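Local coordinates for transcriptional regulator (TetR/AcrR family) (Bacillus halodurans, PDB 5GP9), which probably represses fatty acid degradation genes by binding operator DNA as a TetR-family regulator, with a fatty acid-type effector likely to modulate that binding, at residues D9-A14 with L45-K50; A14-I19 with I55-E60; F157-E162 with K181-L186. One frame throughout, in Å; residues are numbered along the deposited sequence.

Contact 1: D9-A14 with L45-K50; sequences DQIIDA and LYFNNK
I11 reaches Y46 and F47 with two different branches. Its CD1 methyl lies over one face of the Y46 ring, 4.2 Å from the ring centroid and 26° off the ring normal. This is a CH-pi contact. It is displaced toward the root of the ring, where I11 CD1 is 3.8 Å from Y46 CG. The other branch serves F47: I11 CG2 is 3.7 Å from F47 CE2. With chi1 at -67°, CG2 stands anti to the backbone N and CG1 lies beside it. The two branches therefore diverge, one to each ring. The I11 and F47 side chains run past each other in opposite directions. The helix-turn-helix is predicted to span residues 28-47, so Y46 and F47 form its last part. In this family the second helix of that motif, here helix 40-46, typically reads the DNA. The contact joins the end of that helix to helix 8-26. I12 follows with a lighter touch. Its CG2 is 3.9 Å from F47 CZ, while its CD1 leads away to E60 on helix 50-74. I11 and I12 approach the F47 ring obliquely. F47 also packs on D52, V53 and S56 of helix 50-74, so it lies between two helices. Y46 has its polar end held separately, with OH hydrogen-bonded to the backbone N of K7. Further along the helix, the A14 methyl packs on A35 and A36 of helix 29-36.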
ATOM      1  N   ASP A   9     -15.564 -23.149   6.168  1.00 32.22           N
ATOM      2  CA  ASP A   9     -15.415 -22.037   7.067  1.00 31.46           C
ATOM      3  C   ASP A   9     -14.560 -22.342   8.199  1.00 28.36           C
ATOM      4  O   ASP A   9     -13.768 -21.498   8.589  1.00 30.25           O
ATOM      5  CB  ASP A   9     -16.760 -21.582   7.590  1.00 34.05           C
ATOM      6  CG  ASP A   9     -17.590 -20.963   6.534  1.00 37.50           C
ATOM      7  OD1 ASP A   9     -17.172 -19.915   6.029  1.00 35.99           O
ATOM      8  OD2 ASP A   9     -18.667 -21.529   6.169  1.00 42.74           O
ATOM      9  N   GLN A  10     -14.656 -23.524   8.834  1.00 28.40           N
ATOM     10  CA  GLN A  10     -13.802 -23.721   9.983  1.00 27.76           C
ATOM     11  C   GLN A  10     -12.300 -23.750   9.574  1.00 24.44           C
ATOM     12  O   GLN A  10     -11.483 -23.338  10.345  1.00 26.34           O
ATOM     13  CB  GLN A  10     -14.183 -24.954  10.870  1.00 33.43           C
ATOM     14  CG  GLN A  10     -13.739 -26.279  10.398  1.00 29.46           C
ATOM     15  CD  GLN A  10     -14.608 -27.450  10.952  1.00 24.65           C
ATOM     16  OE1 GLN A  10     -15.767 -27.573  10.600  1.00 30.50           O
ATOM     17  NE2 GLN A  10     -14.083 -28.164  11.855  1.00 28.61           N
ATOM     18  N   ILE A  11     -11.962 -24.275   8.399  1.00 25.27           N
ATOM     19  CA  ILE A  11     -10.556 -24.296   8.000  1.00 23.56           C
ATOM     20  C   ILE A  11     -10.032 -22.870   7.714  1.00 23.60           C
ATOM     21  O   ILE A  11      -8.981 -22.475   8.250  1.00 25.66           O
ATOM     22  CB  ILE A  11     -10.326 -25.223   6.786  1.00 25.77           C
ATOM     23  CG1 ILE A  11     -10.589 -26.668   7.214  1.00 27.68           C
ATOM     24  CG2 ILE A  11      -8.919 -25.132   6.292  1.00 25.31           C
ATOM     25  CD1 ILE A  11     -10.879 -27.534   5.993  1.00 25.94           C
ATOM     26  N   ILE A  12     -10.788 -22.125   6.922  1.00 26.81           N
ATOM     27  CA  ILE A  12     -10.370 -20.746   6.556  1.00 24.72           C
ATOM     28  C   ILE A  12     -10.366 -19.873   7.798  1.00 24.51           C
ATOM     29  O   ILE A  12      -9.448 -19.081   7.985  1.00 23.64           O
ATOM     30  CB  ILE A  12     -11.156 -20.157   5.406  1.00 30.30           C
ATOM     31  CG1 ILE A  12     -12.587 -19.966   5.759  1.00 34.57           C
ATOM     32  CG2 ILE A  12     -10.848 -20.921   4.136  1.00 32.90           C
ATOM     33  CD1 ILE A  12     -13.072 -18.681   5.101  1.00 49.45           C
ATOM     34  N   ASP A  13     -11.353 -20.016   8.689  1.00 26.05           N
ATOM     35  CA  ASP A  13     -11.338 -19.199   9.914  1.00 27.98           C
ATOM     36  C   ASP A  13     -10.114 -19.538  10.736  1.00 26.55           C
ATOM     37  O   ASP A  13      -9.464 -18.662  11.325  1.00 24.17           O
ATOM     38  CB  ASP A  13     -12.593 -19.472  10.790  1.00 29.28           C
ATOM     39  CG  ASP A  13     -13.848 -18.892  10.240  1.00 33.88           C
ATOM     40  OD1 ASP A  13     -13.779 -18.141   9.239  1.00 33.61           O
ATOM     41  OD2 ASP A  13     -14.916 -19.301  10.851  1.00 31.62           O
ATOM     42  N   ALA A  14      -9.743 -20.837  10.832  1.00 23.33           N
ATOM     43  CA  ALA A  14      -8.558 -21.217  11.521  1.00 26.64           C
ATOM     44  C   ALA A  14      -7.316 -20.658  10.851  1.00 25.32           C
ATOM     45  O   ALA A  14      -6.380 -20.271  11.529  1.00 27.67           O
ATOM     46  CB  ALA A  14      -8.423 -22.761  11.600  1.00 24.36           C
ATOM     47  N   LEU A  45      -8.199 -32.453   1.667  1.00 40.53           N
ATOM     48  CA  LEU A  45      -9.395 -32.669   0.902  1.00 41.18           C
ATOM     49  C   LEU A  45      -9.961 -31.353   0.362  1.00 44.30           C
ATOM     50  O   LEU A  45     -10.650 -31.345  -0.644  1.00 44.05           O
ATOM     51  CB  LEU A  45     -10.476 -33.320   1.772  1.00 45.58           C
ATOM     52  CG  LEU A  45     -10.229 -34.727   2.335  1.00 53.10           C
ATOM     53  CD1 LEU A  45     -11.552 -35.330   2.854  1.00 52.41           C
ATOM     54  CD2 LEU A  45      -9.596 -35.616   1.281  1.00 49.08           C
ATOM     55  N   TYR A  46      -9.669 -30.239   1.051  1.00 38.25           N
ATOM     56  CA  TYR A  46     -10.235 -28.936   0.731  1.00 38.20           C
ATOM     57  C   TYR A  46      -9.277 -28.042  -0.056  1.00 35.92           C
ATOM     58  O   TYR A  46      -9.721 -27.327  -0.934  1.00 38.65           O
ATOM     59  CB  TYR A  46     -10.674 -28.233   2.027  1.00 34.39           C
ATOM     60  CG  TYR A  46     -12.038 -28.694   2.520  1.00 32.43           C
ATOM     61  CD1 TYR A  46     -12.193 -29.881   3.237  1.00 35.55           C
ATOM     62  CD2 TYR A  46     -13.190 -27.858   2.330  1.00 30.85           C
ATOM     63  CE1 TYR A  46     -13.475 -30.322   3.641  1.00 35.39           C
ATOM     64  CE2 TYR A  46     -14.456 -28.266   2.776  1.00 33.03           C
ATOM     65  CZ  TYR A  46     -14.612 -29.451   3.454  1.00 35.13           C
ATOM     66  OH  TYR A  46     -15.907 -29.829   3.863  1.00 36.29           O
ATOM     67  N   PHE A  47      -8.002 -28.115   0.291  1.00 36.05           N
ATOM     68  CA  PHE A  47      -6.913 -27.247  -0.155  1.00 32.07           C
ATOM     69  C   PHE A  47      -5.581 -28.025  -0.361  1.00 39.69           C
ATOM     70  O   PHE A  47      -5.191 -28.824   0.493  1.00 39.94           O
ATOM     71  CB  PHE A  47      -6.648 -26.174   0.901  1.00 31.09           C
ATOM     72  CG  PHE A  47      -7.868 -25.360   1.237  1.00 31.82           C
ATOM     73  CD1 PHE A  47      -8.355 -24.389   0.391  1.00 29.69           C
ATOM     74  CD2 PHE A  47      -8.527 -25.600   2.426  1.00 29.46           C
ATOM     75  CE1 PHE A  47      -9.523 -23.697   0.666  1.00 30.78           C
ATOM     76  CE2 PHE A  47      -9.627 -24.845   2.720  1.00 29.02           C
ATOM     77  CZ  PHE A  47     -10.128 -23.956   1.839  1.00 26.69           C
ATOM     78  N   ASN A  48      -4.819 -27.670  -1.399  1.00 39.20           N
ATOM     79  CA  ASN A  48      -3.528 -28.354  -1.714  1.00 39.43           C
ATOM     80  C   ASN A  48      -2.381 -28.042  -0.762  1.00 40.88           C
ATOM     81  O   ASN A  48      -1.579 -28.900  -0.438  1.00 43.27           O
ATOM     82  CB  ASN A  48      -3.124 -28.029  -3.193  1.00 51.40           C
ATOM     83  CG  ASN A  48      -4.051 -28.697  -4.232  1.00 63.57           C
ATOM     84  OD1 ASN A  48      -3.704 -29.750  -4.751  1.00 91.75           O
ATOM     85  ND2 ASN A  48      -5.224 -28.127  -4.517  1.00 55.99           N
ATOM     86  N   ASN A  49      -2.294 -26.808  -0.267  1.00 30.93           N
ATOM     87  CA  ASN A  49      -1.204 -26.373   0.531  1.00 35.06           C
ATOM     88  C   ASN A  49      -1.604 -25.025   1.119  1.00 30.92           C
ATOM     89  O   ASN A  49      -2.716 -24.538   0.846  1.00 32.90           O
ATOM     90  CB  ASN A  49       0.109 -26.233  -0.306  1.00 38.71           C
ATOM     91  CG  ASN A  49       0.058 -25.096  -1.304  1.00 44.94           C
ATOM     92  OD1 ASN A  49      -1.038 -24.629  -1.724  1.00 38.01           O
ATOM     93  ND2 ASN A  49       1.273 -24.649  -1.746  1.00 52.78           N
ATOM     94  N   LYS A  50      -0.707 -24.477   1.903  1.00 36.40           N
ATOM     95  CA  LYS A  50      -0.929 -23.216   2.599  1.00 42.18           C
ATOM     96  C   LYS A  50      -1.352 -22.071   1.675  1.00 40.48           C
ATOM     97  O   LYS A  50      -2.209 -21.273   2.015  1.00 35.24           O
ATOM     98  CB  LYS A  50       0.343 -22.880   3.370  1.00 46.39           C
ATOM     99  CG  LYS A  50       0.334 -21.555   4.090  1.00 54.21           C
ATOM    100  CD  LYS A  50       1.505 -21.436   5.022  1.00 52.72           C
ATOM    101  CE  LYS A  50       2.856 -21.526   4.311  1.00 51.37           C
ATOM    102  NZ  LYS A  50       3.814 -20.886   5.243  1.00 53.40           N
TER

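Contact 2: A14-I19 with I55-E60; sequences AAVQVI and ISLFQE
A15 O accepts a helical hydrogen bond from I19 N at 2.9 Å, and the methyl group of A15 meets L57 of the facing helix. No polar bond crosses between the segments. L57 carries the contact from its side. Its CD2 lies 4.1 Å from A15 CB and 3.9 Å from V16 CG2. The second methyl, CD1, is also close, at 4.0 Å from V16 CG2. The isopropyl end of L57 thus turns both methyls to one branch of V16, and CD2 alone touches A15 as well. The L57 CG sits between its backbone N and carbonyl carbon, at chi1 78°, a position usually disfavoured on a helix. V16 offers CG2, the branch beside its own backbone N. The contact joins helix 8-26 of the DNA-binding domain to the start of the long helix 50-74. In TetR-family proteins a helix in this place connects the DNA-binding and ligand-binding domains. Nearby, F58 touches the bound palmitic acid, and V16 packs on K99 of helix 98-107. The E60 carboxylate is shared: OE2 makes a salt bridge to R64 NE, and OE1 a weak hydrogen bond to Y8 OH on helix 8-26. All three touching residues are buried and meet through methyl groups alone. The contact therefore depends on shape and burial, and nothing directional passes between the two segments.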
ATOM      1  N   ALA A  14      -9.743 -20.837  10.832  1.00 23.33           N
ATOM      2  CA  ALA A  14      -8.558 -21.217  11.521  1.00 26.64           C
ATOM      3  C   ALA A  14      -7.316 -20.658  10.851  1.00 25.32           C
ATOM      4  O   ALA A  14      -6.380 -20.271  11.529  1.00 27.67           O
ATOM      5  CB  ALA A  14      -8.423 -22.761  11.600  1.00 24.36           C
ATOM      6  N   ALA A  15      -7.321 -20.684   9.528  1.00 22.29           N
ATOM      7  CA  ALA A  15      -6.164 -20.193   8.756  1.00 24.17           C
ATOM      8  C   ALA A  15      -5.920 -18.691   9.052  1.00 24.14           C
ATOM      9  O   ALA A  15      -4.723 -18.310   9.262  1.00 26.78           O
ATOM     10  CB  ALA A  15      -6.327 -20.455   7.304  1.00 24.24           C
ATOM     11  N   VAL A  16      -7.005 -17.912   9.153  1.00 26.18           N
ATOM     12  CA  VAL A  16      -6.877 -16.480   9.441  1.00 24.66           C
ATOM     13  C   VAL A  16      -6.224 -16.313  10.819  1.00 29.43           C
ATOM     14  O   VAL A  16      -5.259 -15.562  11.013  1.00 28.11           O
ATOM     15  CB  VAL A  16      -8.213 -15.744   9.339  1.00 24.36           C
ATOM     16  CG1 VAL A  16      -8.143 -14.317   9.957  1.00 29.89           C
ATOM     17  CG2 VAL A  16      -8.687 -15.686   7.930  1.00 24.72           C
ATOM     18  N   GLN A  17      -6.673 -17.127  11.785  1.00 26.51           N
ATOM     19  CA  GLN A  17      -6.139 -17.061  13.125  1.00 29.66           C
ATOM     20  C   GLN A  17      -4.672 -17.420  13.185  1.00 29.01           C
ATOM     21  O   GLN A  17      -3.880 -16.679  13.739  1.00 28.55           O
ATOM     22  CB  GLN A  17      -6.951 -17.953  14.062  1.00 35.17           C
ATOM     23  CG  GLN A  17      -6.388 -17.873  15.464  1.00 43.66           C
ATOM     24  CD  GLN A  17      -7.132 -18.751  16.413  1.00 53.94           C
ATOM     25  OE1 GLN A  17      -8.310 -18.495  16.739  1.00 61.19           O
ATOM     26  NE2 GLN A  17      -6.462 -19.838  16.836  1.00 53.78           N
ATOM     27  N   VAL A  18      -4.290 -18.510  12.553  1.00 28.95           N
ATOM     28  CA  VAL A  18      -2.939 -18.980  12.608  1.00 29.79           C
ATOM     29  C   VAL A  18      -1.954 -18.055  11.882  1.00 29.37           C
ATOM     30  O   VAL A  18      -0.850 -17.762  12.378  1.00 31.41           O
ATOM     31  CB  VAL A  18      -2.862 -20.399  12.040  1.00 32.94           C
ATOM     32  CG1 VAL A  18      -1.424 -20.847  11.811  1.00 32.94           C
ATOM     33  CG2 VAL A  18      -3.601 -21.326  12.986  1.00 32.51           C
ATOM     34  N   ILE A  19      -2.393 -17.575  10.737  1.00 27.74           N
ATOM     35  CA  ILE A  19      -1.587 -16.667   9.938  1.00 30.43           C
ATOM     36  C   ILE A  19      -1.441 -15.358  10.650  1.00 27.48           C
ATOM     37  O   ILE A  19      -0.348 -14.802  10.653  1.00 34.15           O
ATOM     38  CB  ILE A  19      -2.089 -16.509   8.501  1.00 29.58           C
ATOM     39  CG1 ILE A  19      -2.012 -17.821   7.694  1.00 28.64           C
ATOM     40  CG2 ILE A  19      -1.382 -15.379   7.760  1.00 30.32           C
ATOM     41  CD1 ILE A  19      -2.750 -17.837   6.367  1.00 29.95           C
ATOM     42  N   ILE A  55      -5.143 -17.917  -0.812  1.00 29.63           N
ATOM     43  CA  ILE A  55      -5.866 -17.306  -1.889  1.00 28.10           C
ATOM     44  C   ILE A  55      -7.335 -17.658  -1.889  1.00 32.86           C
ATOM     45  O   ILE A  55      -8.124 -16.848  -2.289  1.00 28.65           O
ATOM     46  CB  ILE A  55      -5.201 -17.713  -3.262  1.00 34.18           C
ATOM     47  CG1 ILE A  55      -3.761 -17.251  -3.305  1.00 39.34           C
ATOM     48  CG2 ILE A  55      -5.914 -17.109  -4.447  1.00 35.61           C
ATOM     49  CD1 ILE A  55      -3.587 -15.707  -3.207  1.00 45.26           C
ATOM     50  N   SER A  56      -7.732 -18.882  -1.446  1.00 28.54           N
ATOM     51  CA  SER A  56      -9.131 -19.249  -1.470  1.00 32.34           C
ATOM     52  C   SER A  56      -9.920 -18.350  -0.523  1.00 27.03           C
ATOM     53  O   SER A  56     -10.991 -17.887  -0.887  1.00 30.52           O
ATOM     54  CB  SER A  56      -9.342 -20.707  -1.026  1.00 33.72           C
ATOM     55  OG  SER A  56      -8.506 -21.537  -1.837  1.00 39.65           O
ATOM     56  N   LEU A  57      -9.349 -18.161   0.629  1.00 27.12           N
ATOM     57  CA  LEU A  57     -10.010 -17.330   1.674  1.00 30.25           C
ATOM     58  C   LEU A  57     -10.116 -15.902   1.258  1.00 30.59           C
ATOM     59  O   LEU A  57     -11.194 -15.283   1.420  1.00 30.75           O
ATOM     60  CB  LEU A  57      -9.320 -17.430   3.023  1.00 33.06           C
ATOM     61  CG  LEU A  57      -8.048 -16.778   3.519  1.00 31.83           C
ATOM     62  CD1 LEU A  57      -8.216 -15.334   3.999  1.00 34.46           C
ATOM     63  CD2 LEU A  57      -7.505 -17.540   4.693  1.00 40.20           C
ATOM     64  N   PHE A  58      -9.050 -15.411   0.570  1.00 27.87           N
ATOM     65  CA  PHE A  58      -9.069 -14.034   0.108  1.00 26.54           C
ATOM     66  C   PHE A  58     -10.122 -13.840  -0.923  1.00 28.73           C
ATOM     67  O   PHE A  58     -10.904 -12.911  -0.897  1.00 26.91           O
ATOM     68  CB  PHE A  58      -7.625 -13.558  -0.274  1.00 26.22           C
ATOM     69  CG  PHE A  58      -7.545 -12.085  -0.649  1.00 27.33           C
ATOM     70  CD1 PHE A  58      -7.947 -11.109   0.226  1.00 29.74           C
ATOM     71  CD2 PHE A  58      -7.104 -11.696  -1.882  1.00 30.94           C
ATOM     72  CE1 PHE A  58      -7.920  -9.765  -0.128  1.00 28.37           C
ATOM     73  CE2 PHE A  58      -7.039 -10.367  -2.222  1.00 27.26           C
ATOM     74  CZ  PHE A  58      -7.465  -9.418  -1.360  1.00 28.45           C
ATOM     75  N   GLN A  59     -10.235 -14.793  -1.843  1.00 25.50           N
ATOM     76  CA  GLN A  59     -11.200 -14.692  -2.899  1.00 28.71           C
ATOM     77  C   GLN A  59     -12.640 -14.766  -2.395  1.00 28.96           C
ATOM     78  O   GLN A  59     -13.509 -14.043  -2.880  1.00 29.57           O
ATOM     79  CB  GLN A  59     -10.984 -15.871  -3.804  1.00 30.79           C
ATOM     80  CG  GLN A  59     -11.725 -15.948  -5.104  1.00 33.57           C
ATOM     81  CD  GLN A  59     -11.002 -17.028  -5.931  1.00 47.29           C
ATOM     82  OE1 GLN A  59     -10.433 -18.013  -5.376  1.00 53.42           O
ATOM     83  NE2 GLN A  59     -10.935 -16.811  -7.209  1.00 49.37           N
ATOM     84  N   GLU A  60     -12.865 -15.629  -1.430  1.00 31.87           N
ATOM     85  CA  GLU A  60     -14.244 -15.901  -1.023  1.00 32.24           C
ATOM     86  C   GLU A  60     -14.748 -14.669  -0.293  1.00 32.14           C
ATOM     87  O   GLU A  60     -15.805 -14.113  -0.614  1.00 34.29           O
ATOM     88  CB  GLU A  60     -14.276 -17.174  -0.197  1.00 40.53           C
ATOM     89  CG  GLU A  60     -15.665 -17.598   0.285  1.00 42.06           C
ATOM     90  CD  GLU A  60     -15.990 -16.905   1.589  1.00 50.65           C
ATOM     91  OE1 GLU A  60     -15.095 -16.912   2.506  1.00 57.59           O
ATOM     92  OE2 GLU A  60     -17.113 -16.364   1.685  1.00 54.58           O
TER

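Contact 3: F157-E162 with K181-L186; sequences FGTLDE and KPVHQL
L160 and V183 make the closest approach, with L160 CD2 3.5 Å from V183 CG1. This is a snug distance for two methyl carbons. The side chains cross at an angle, and one methyl of each makes the contact. In L160, chi2 of -179° extends CD1 along the chain and leaves CD2, the side branch, to meet V183. V183 CG1 stands anti to its own backbone N, at chi1 168°. The same CG1 lies 4.5 Å from T159 CG2, a looser touch. V183 is thus set before two neighbours on one helix, and its CA pair with L160 is the closest of the segments, at 7.8 Å. T159 OG1 is hydrogen-bonded to M155 O one turn back on its own helix, which satisfies the hydroxyl. In the next shell, L160 packs on L86, H90 and F91 of helix 79-95 and on Y126 of helix 113-139. The far side of helix 149-169 faces the ligand. F157 and D161 touch the bound palmitic acid, and D161 CB lies 3.8 Å above the plane of the F157 ring, offset toward its rim. The D161 carboxylate is held by R109 in a salt bridge and by Q105 in a hydrogen bond. The second subunit also packs here: its M155 on T159 and L186, its L151 on P182 and its E162 on F157. Helices 149-169 and 180-189 are the last two of the chain. Their pairing, with the second subunit against both, is consistent with the four-helix dimer interface of TetR-family regulators.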
ATOM      1  N   PHE A 157      -8.494   3.784  -3.212  1.00 19.64           N
ATOM      2  CA  PHE A 157      -8.012   2.553  -2.687  1.00 20.23           C
ATOM      3  C   PHE A 157      -6.753   2.777  -1.958  1.00 19.99           C
ATOM      4  O   PHE A 157      -6.567   2.219  -0.834  1.00 19.64           O
ATOM      5  CB  PHE A 157      -7.807   1.486  -3.755  1.00 20.67           C
ATOM      6  CG  PHE A 157      -7.293   0.231  -3.161  1.00 21.26           C
ATOM      7  CD1 PHE A 157      -8.151  -0.605  -2.408  1.00 23.78           C
ATOM      8  CD2 PHE A 157      -5.924  -0.053  -3.184  1.00 24.23           C
ATOM      9  CE1 PHE A 157      -7.607  -1.697  -1.724  1.00 23.32           C
ATOM     10  CE2 PHE A 157      -5.403  -1.138  -2.543  1.00 24.80           C
ATOM     11  CZ  PHE A 157      -6.235  -1.952  -1.805  1.00 24.36           C
ATOM     12  N   GLY A 158      -5.803   3.561  -2.565  1.00 19.62           N
ATOM     13  CA  GLY A 158      -4.530   3.685  -1.916  1.00 18.02           C
ATOM     14  C   GLY A 158      -4.664   4.372  -0.559  1.00 19.21           C
ATOM     15  O   GLY A 158      -3.971   4.064   0.393  1.00 19.36           O
ATOM     16  N   THR A 159      -5.571   5.330  -0.528  1.00 18.17           N
ATOM     17  CA  THR A 159      -5.858   6.051   0.725  1.00 18.49           C
ATOM     18  C   THR A 159      -6.468   5.156   1.784  1.00 18.03           C
ATOM     19  O   THR A 159      -5.986   5.126   2.961  1.00 19.40           O
ATOM     20  CB  THR A 159      -6.710   7.340   0.475  1.00 16.71           C
ATOM     21  OG1 THR A 159      -5.950   8.244  -0.295  1.00 19.26           O
ATOM     22  CG2 THR A 159      -6.944   8.027   1.795  1.00 18.02           C
ATOM     23  N   LEU A 160      -7.539   4.493   1.452  1.00 18.59           N
ATOM     24  CA  LEU A 160      -8.221   3.600   2.442  1.00 20.39           C
ATOM     25  C   LEU A 160      -7.299   2.511   2.961  1.00 21.95           C
ATOM     26  O   LEU A 160      -7.155   2.262   4.132  1.00 19.47           O
ATOM     27  CB  LEU A 160      -9.425   2.997   1.817  1.00 19.43           C
ATOM     28  CG  LEU A 160     -10.568   3.884   1.375  1.00 23.39           C
ATOM     29  CD1 LEU A 160     -11.750   3.121   0.779  1.00 25.60           C
ATOM     30  CD2 LEU A 160     -11.052   4.783   2.492  1.00 28.41           C
ATOM     31  N   ASP A 161      -6.493   1.961   2.059  1.00 19.40           N
ATOM     32  CA  ASP A 161      -5.572   0.922   2.430  1.00 21.00           C
ATOM     33  C   ASP A 161      -4.503   1.398   3.346  1.00 19.02           C
ATOM     34  O   ASP A 161      -4.087   0.683   4.296  1.00 19.67           O
ATOM     35  CB  ASP A 161      -4.948   0.294   1.140  1.00 19.71           C
ATOM     36  CG  ASP A 161      -4.390  -1.096   1.367  1.00 23.40           C
ATOM     37  OD1 ASP A 161      -4.968  -2.003   1.993  1.00 21.18           O
ATOM     38  OD2 ASP A 161      -3.211  -1.264   0.985  1.00 25.31           O
ATOM     39  N   GLU A 162      -3.958   2.574   3.107  1.00 18.56           N
ATOM     40  CA  GLU A 162      -2.963   3.170   3.918  1.00 19.54           C
ATOM     41  C   GLU A 162      -3.480   3.511   5.320  1.00 20.62           C
ATOM     42  O   GLU A 162      -2.797   3.255   6.297  1.00 19.80           O
ATOM     43  CB  GLU A 162      -2.349   4.371   3.254  1.00 18.49           C
ATOM     44  CG  GLU A 162      -1.225   5.076   3.982  1.00 19.70           C
ATOM     45  CD  GLU A 162       0.107   4.291   3.974  1.00 25.50           C
ATOM     46  OE1 GLU A 162       0.229   3.355   3.182  1.00 24.92           O
ATOM     47  OE2 GLU A 162       0.962   4.626   4.767  1.00 25.85           O
ATOM     48  N   LYS A 181     -15.939   9.380   8.439  1.00 26.65           N
ATOM     49  CA  LYS A 181     -16.361  10.679   7.937  1.00 26.87           C
ATOM     50  C   LYS A 181     -15.203  11.498   7.464  1.00 29.14           C
ATOM     51  O   LYS A 181     -15.281  12.013   6.354  1.00 28.39           O
ATOM     52  CB  LYS A 181     -17.270  11.394   8.927  1.00 29.80           C
ATOM     53  CG  LYS A 181     -17.618  12.817   8.582  1.00 37.88           C
ATOM     54  CD  LYS A 181     -18.250  13.477   9.808  1.00 43.88           C
ATOM     55  CE  LYS A 181     -18.531  14.952   9.644  1.00 48.88           C
ATOM     56  NZ  LYS A 181     -19.854  15.153   9.020  1.00 53.46           N
ATOM     57  N   PRO A 182     -14.133  11.662   8.269  1.00 26.94           N
ATOM     58  CA  PRO A 182     -13.032  12.482   7.772  1.00 25.64           C
ATOM     59  C   PRO A 182     -12.338  11.958   6.498  1.00 23.49           C
ATOM     60  O   PRO A 182     -11.953  12.775   5.667  1.00 21.32           O
ATOM     61  CB  PRO A 182     -12.068  12.576   8.945  1.00 28.73           C
ATOM     62  CG  PRO A 182     -12.554  11.705   9.979  1.00 29.22           C
ATOM     63  CD  PRO A 182     -13.941  11.278   9.683  1.00 28.54           C
ATOM     64  N   VAL A 183     -12.271  10.644   6.325  1.00 25.46           N
ATOM     65  CA  VAL A 183     -11.604  10.104   5.075  1.00 23.40           C
ATOM     66  C   VAL A 183     -12.475  10.397   3.877  1.00 25.49           C
ATOM     67  O   VAL A 183     -12.012  10.870   2.890  1.00 22.07           O
ATOM     68  CB  VAL A 183     -11.304   8.606   5.200  1.00 22.78           C
ATOM     69  CG1 VAL A 183     -10.923   8.027   3.859  1.00 26.86           C
ATOM     70  CG2 VAL A 183     -10.222   8.349   6.240  1.00 24.29           C
ATOM     71  N   HIS A 184     -13.777  10.141   4.033  1.00 22.86           N
ATOM     72  CA  HIS A 184     -14.755  10.463   3.056  1.00 25.55           C
ATOM     73  C   HIS A 184     -14.676  11.918   2.579  1.00 25.99           C
ATOM     74  O   HIS A 184     -14.658  12.169   1.348  1.00 22.07           O
ATOM     75  CB  HIS A 184     -16.163  10.168   3.677  1.00 27.82           C
ATOM     76  CG  HIS A 184     -17.293  10.591   2.825  1.00 33.49           C
ATOM     77  ND1 HIS A 184     -17.608   9.952   1.656  1.00 35.18           N
ATOM     78  CD2 HIS A 184     -18.180  11.598   2.965  1.00 33.10           C
ATOM     79  CE1 HIS A 184     -18.652  10.548   1.103  1.00 35.70           C
ATOM     80  NE2 HIS A 184     -19.011  11.544   1.880  1.00 38.16           N
ATOM     81  N   GLN A 185     -14.643  12.868   3.563  1.00 24.29           N
ATOM     82  CA  GLN A 185     -14.633  14.222   3.227  1.00 28.32           C
ATOM     83  C   GLN A 185     -13.360  14.625   2.510  1.00 25.36           C
ATOM     84  O   GLN A 185     -13.373  15.418   1.586  1.00 27.47           O
ATOM     85  CB  GLN A 185     -14.743  15.073   4.484  1.00 29.76           C
ATOM     86  CG  GLN A 185     -15.879  14.773   5.423  1.00 43.61           C
ATOM     87  CD  GLN A 185     -17.197  15.405   5.088  1.00 52.72           C
ATOM     88  OE1 GLN A 185     -17.646  15.466   3.926  1.00 54.44           O
ATOM     89  NE2 GLN A 185     -17.885  15.818   6.151  1.00 60.16           N
ATOM     90  N   LEU A 186     -12.260  14.067   2.966  1.00 21.44           N
ATOM     91  CA  LEU A 186     -10.961  14.369   2.457  1.00 26.00           C
ATOM     92  C   LEU A 186     -10.812  13.904   1.003  1.00 21.67           C
ATOM     93  O   LEU A 186     -10.267  14.651   0.166  1.00 22.35           O
ATOM     94  CB  LEU A 186      -9.872  13.781   3.377  1.00 27.02           C
ATOM     95  CG  LEU A 186      -8.410  13.985   2.981  1.00 27.16           C
ATOM     96  CD1 LEU A 186      -7.979  15.433   2.929  1.00 27.06           C
ATOM     97  CD2 LEU A 186      -7.490  13.204   3.956  1.00 31.92           C
TER

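Overall arrangement
All three contacts are buried and apolar, and no hydrogen bond crosses any of them. Contacts 1 and 2 are neighbours, with centres 7 Å apart. They share helix 8-26 and A14, and they touch directly: F47 CE1 is 3.4 Å from S56 CB. Contact 1 is the one with aromatic rings, and it packs the end of the predicted helix-turn-helix on helix 8-26. Contact 2 is purely aliphatic and lies nearer the chain's centre, where helix 50-74 leads on to the C-terminal region. Contact 3 is also aliphatic. It lies in that region, on the opposite side of the chain's centre, and is the one the second subunit reaches. Its centre is about 25 Å from that of contact 2.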